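Local structure of putative alpha-L-fucosidase (Bacteroides thetaiotaomicron, 3EYP) at residues G217-A222 / L239-L244; T224-I229 / D245-I250. The protein probably hydrolyses alpha-L-fucosidic bonds, as a member of glycoside hydrolase family 29. All blocks are in the same frame, centred on the assembly; numbering follows the deposited sequence.

Contact 1: G217-A222 / L239-L244; sequences GDPCWA and LNEGML
The indole of W221 is sandwiched between L244 and P219, two residues from opposite sides of the contact. L244 lays its CD1 methyl over one face in a CH-pi contact, 3.8 Å from the centroid of the W221 six-membered ring and 17° off the normal. On the opposite face, P219 CB of the indole's own segment stands 3.6 Å above the ring plane, nearer the ring's margin than its centre. CG of W221 lies beside its backbone N and anti to the carbonyl carbon (chi1 -47°), which swings the indole alongside the backbone of 242-244, with G242 O in plane at the ring edge. W221 N donates an almost straight hydrogen bond to E241 O (2.7 Å, 168°). The loop 217-222 leads on from strand 193-195 of the parallel sheet in the TIM-barrel-type region and meets the end of helix 236-240, where G242 leaves helical geometry with positive phi; a CB on G242 would clash with W221 O. H391, edge-to-face with the indole, and K416, salt-bridged to D218 OD1, come from the C-terminal beta-rich part, so this loop lies between the two regions. E241, extended beyond CG, passes obliquely by the cis-proline P219, its CG 3.2 Å from P219 O. A water takes the D218 N-H (2.9 Å) and lies 3.0 Å from E241 OE2, to which it can donate, linking the segments. At the other end of the loop segment from W221, G217 N donates to N240 O (2.9 Å), and a side chain at G217 would run into E241 CG. N240 OD1 sits 3.1 Å from G217 CA, while its ND2 donates to M209 O and E215 O.

Contact 2: T224-I229 / D245-I250; sequences TDSVAI and DGDAYI
T224 pairs with A248 in a short antiparallel bridge where D247 and A248 both face the threonine, a classic beta bulge in the two-stranded sheet of 223-224 and 248-249. The packed side starts with this hydrogen-bonded pair: T224 N donates to A248 O (2.9 Å), and A248 N returns a more bent bond to T224 O (3.0 Å). G246 slips its CA against the T224 backbone, where a CB would clash with T224 CA. T224 OG1 turns to G238 O, outside the contact. Deeper in, I229 of helix 226-230 and I250, just after strand 248-249, reach toward each other tip to tip, their CD1 atoms 3.5 Å apart. The other side is polar and wetter. There the side chains of D225 and D247 cross at about a right angle, their carboxylate planes 39° apart, each accepting a backbone N-H from the opposite segment. D247 N donates to D225 OD1 (2.9 Å), and S226 N to D247 OD1 (2.9 Å), the latter on the syn side but somewhat out of the carboxylate plane. D247 CG stands between its backbone N and carbonyl carbon (chi1 67°), which brings OD1 to S226 N. D225 OD1 and D247 OD2 approach to 3.7 Å, a repulsion that their N-H and water partners probably ease. One water bridges D225 OD1 and D245 O. An alanine in place of D225 would probably leave D247 N without its acceptor and the water at D245 O without one of its two anchors. Toward the helix, a second water takes the V227 N-H and donates to D247 OD2 at 2.6 Å.

How the contacts relate
Contacts 1 and 2 have centres 10 Å apart and interlock along the chain: 217-222 runs on toward 224-229, and 239-244 directly into 245-250, so the two pairings form one continuous join. A probable hydrogen bond from I250 N to A222 O (3.0 Å) crosses between them. M243 of contact 1 rests against contact 2, its SD 3.4 Å from D225 OD2, and A222 CB packs on Y249 CZ at 3.4 Å. R207 ties both together, bonding W221 O and L239 O in contact 1 and I250 O in contact 2. Both lie in the probable TIM-barrel part, their centres about 14 Å (contact 1) and 18 Å (contact 2) from the centre of the chain.

Contact 1: G217-A222 / L239-L244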
# COMPACT_ATOMS: atom_id res chain seq x y z
N GLY A 217 11.12 5.02 1.10
CA GLY A 217 12.37 5.41 1.70
C GLY A 217 12.76 4.64 2.94
O GLY A 217 11.94 3.92 3.57
N ASP A 218 14.02 4.81 3.30
CA ASP A 218 14.51 4.33 4.61
C ASP A 218 15.22 5.53 5.24
O ASP A 218 16.30 5.93 4.79
CB ASP A 218 15.40 3.11 4.43
CG ASP A 218 15.93 2.56 5.70
OD1 ASP A 218 16.64 1.54 5.64
OD2 ASP A 218 15.70 3.16 6.76
N PRO A 219 14.60 6.18 6.22
CA PRO A 219 13.32 5.86 6.81
C PRO A 219 12.18 6.29 5.92
O PRO A 219 12.35 7.02 4.95
CB PRO A 219 13.29 6.72 8.07
CG PRO A 219 14.13 7.93 7.66
CD PRO A 219 15.23 7.36 6.84
N CYS A 220 11.00 5.82 6.30
CA CYS A 220 9.77 6.29 5.73
C CYS A 220 8.79 6.58 6.86
O CYS A 220 8.20 5.68 7.41
CB CYS A 220 9.21 5.24 4.75
SG CYS A 220 7.67 5.77 3.95
N TRP A 221 8.60 7.85 7.16
CA TRP A 221 7.65 8.27 8.20
C TRP A 221 6.25 8.40 7.62
O TRP A 221 6.06 8.67 6.41
CB TRP A 221 8.06 9.60 8.84
CG TRP A 221 9.49 9.65 9.23
CD1 TRP A 221 10.49 10.21 8.51
CD2 TRP A 221 10.11 9.06 10.39
NE1 TRP A 221 11.69 10.04 9.15
CE2 TRP A 221 11.48 9.35 10.31
CE3 TRP A 221 9.64 8.35 11.49
CZ2 TRP A 221 12.39 8.92 11.28
CZ3 TRP A 221 10.56 7.93 12.47
CH2 TRP A 221 11.90 8.22 12.35
N ALA A 222 5.26 8.19 8.50
CA ALA A 222 3.88 8.27 8.07
C ALA A 222 3.48 9.71 7.92
O ALA A 222 2.48 10.04 7.28
CB ALA A 222 2.95 7.57 9.07
N LEU A 239 8.33 13.06 0.07
CA LEU A 239 7.31 12.07 -0.25
C LEU A 239 7.81 10.69 0.07
O LEU A 239 7.10 9.87 0.61
CB LEU A 239 6.87 12.17 -1.71
CG LEU A 239 6.05 13.40 -2.17
CD1 LEU A 239 5.70 13.30 -3.64
CD2 LEU A 239 4.78 13.50 -1.35
N ASN A 240 9.03 10.41 -0.34
CA ASN A 240 9.58 9.06 -0.28
C ASN A 240 9.95 8.66 1.19
O ASN A 240 9.78 7.54 1.60
CB ASN A 240 10.81 8.94 -1.20
CG ASN A 240 11.34 7.55 -1.32
OD1 ASN A 240 12.45 7.27 -0.83
ND2 ASN A 240 10.59 6.64 -2.04
N GLU A 241 10.52 9.61 1.92
CA GLU A 241 10.95 9.42 3.33
C GLU A 241 10.00 9.98 4.35
O GLU A 241 9.97 9.57 5.51
CB GLU A 241 12.35 9.99 3.55
CG GLU A 241 13.38 9.17 2.75
CD GLU A 241 14.85 9.56 2.91
OE1 GLU A 241 15.16 10.30 3.86
OE2 GLU A 241 15.67 9.10 2.06
N GLY A 242 9.30 11.01 3.94
CA GLY A 242 8.44 11.72 4.79
C GLY A 242 9.33 12.55 5.70
O GLY A 242 10.50 12.72 5.43
N MET A 243 8.73 13.09 6.74
CA MET A 243 9.46 13.89 7.75
C MET A 243 8.97 13.58 9.17
O MET A 243 7.76 13.56 9.45
CB MET A 243 9.29 15.41 7.47
CG MET A 243 9.48 15.91 6.00
SD MET A 243 8.92 17.60 5.72
CE MET A 243 8.65 17.51 3.92
N LEU A 244 9.91 13.37 10.08
CA LEU A 244 9.54 13.11 11.50
C LEU A 244 8.75 14.28 12.04
O LEU A 244 7.78 14.15 12.81
CB LEU A 244 10.78 12.87 12.35
CG LEU A 244 10.56 12.50 13.81
CD1 LEU A 244 9.80 11.20 13.84
CD2 LEU A 244 11.95 12.40 14.56
O HOH W 1 15.65 6.22 1.38

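Contact 2: T224-I229 / D245-I250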
# COMPACT_ATOMS: atom_id res chain seq x y z
N THR A 224 4.48 13.78 7.06
CA THR A 224 5.22 14.66 6.17
C THR A 224 4.51 16.00 6.11
O THR A 224 3.41 16.15 6.63
CB THR A 224 5.44 14.06 4.70
OG1 THR A 224 6.56 14.72 4.08
CG2 THR A 224 4.20 14.17 3.77
N ASP A 225 5.13 16.95 5.45
CA ASP A 225 4.52 18.28 5.29
C ASP A 225 3.55 18.20 4.11
O ASP A 225 3.86 17.61 3.09
CB ASP A 225 5.56 19.36 5.03
CG ASP A 225 6.27 19.84 6.32
OD1 ASP A 225 5.82 19.49 7.43
OD2 ASP A 225 7.33 20.53 6.20
N SER A 226 2.38 18.82 4.25
CA SER A 226 1.38 18.67 3.19
C SER A 226 1.80 19.34 1.90
O SER A 226 1.29 19.02 0.81
CB SER A 226 0.02 19.17 3.63
OG SER A 226 0.02 20.56 3.65
N VAL A 227 2.78 20.23 2.01
CA VAL A 227 3.34 20.94 0.82
C VAL A 227 4.09 19.98 -0.10
O VAL A 227 4.18 20.19 -1.33
CB VAL A 227 4.19 22.17 1.23
CG1 VAL A 227 5.54 21.75 1.84
CG2 VAL A 227 4.38 23.13 0.05
N ALA A 228 4.54 18.88 0.48
CA ALA A 228 5.28 17.90 -0.30
C ALA A 228 4.33 17.27 -1.29
O ALA A 228 4.70 16.99 -2.40
CB ALA A 228 5.95 16.82 0.56
N ILE A 229 3.10 17.03 -0.87
CA ILE A 229 2.13 16.42 -1.75
C ILE A 229 1.81 17.41 -2.87
O ILE A 229 1.79 17.08 -4.06
CB ILE A 229 0.85 15.99 -0.98
CG1 ILE A 229 1.26 14.83 -0.06
CG2 ILE A 229 -0.30 15.64 -1.99
CD1 ILE A 229 0.25 14.47 1.04
N ASP A 245 9.17 15.47 11.62
CA ASP A 245 8.55 16.76 12.05
C ASP A 245 7.49 17.25 11.05
O ASP A 245 7.07 18.42 11.04
CB ASP A 245 9.60 17.87 12.29
CG ASP A 245 10.41 18.23 11.04
OD1 ASP A 245 10.40 17.46 10.05
OD2 ASP A 245 11.07 19.28 11.05
N GLY A 246 7.06 16.34 10.19
CA GLY A 246 5.93 16.67 9.24
C GLY A 246 4.67 17.15 9.90
O GLY A 246 4.27 16.69 10.97
N ASP A 247 4.03 18.08 9.23
CA ASP A 247 2.81 18.74 9.72
C ASP A 247 1.50 17.98 9.55
O ASP A 247 0.48 18.40 10.09
CB ASP A 247 2.63 20.18 9.21
CG ASP A 247 2.35 20.28 7.71
OD1 ASP A 247 1.89 19.31 7.10
OD2 ASP A 247 2.60 21.38 7.15
N ALA A 248 1.59 16.85 8.88
CA ALA A 248 0.44 16.01 8.56
C ALA A 248 0.73 14.55 8.63
O ALA A 248 1.80 14.08 8.24
CB ALA A 248 -0.13 16.39 7.14
N TYR A 249 -0.28 13.80 9.02
CA TYR A 249 -0.17 12.31 9.09
C TYR A 249 -0.89 11.79 7.86
O TYR A 249 -2.11 11.83 7.77
CB TYR A 249 -0.78 11.77 10.36
CG TYR A 249 -0.38 10.34 10.67
CD1 TYR A 249 0.53 10.06 11.69
CD2 TYR A 249 -0.93 9.27 9.96
CE1 TYR A 249 0.91 8.73 11.96
CE2 TYR A 249 -0.56 7.97 10.24
CZ TYR A 249 0.36 7.69 11.22
OH TYR A 249 0.72 6.36 11.49
N ILE A 250 -0.08 11.47 6.88
CA ILE A 250 -0.55 11.00 5.55
C ILE A 250 0.45 9.99 5.07
O ILE A 250 1.45 10.34 4.39
CB ILE A 250 -0.65 12.14 4.51
CG1 ILE A 250 -1.38 13.36 5.06
CG2 ILE A 250 -1.40 11.66 3.27
CD1 ILE A 250 -1.16 14.66 4.29
O HOH W 2 6.71 20.66 9.52
O HOH W 3 3.08 21.94 4.63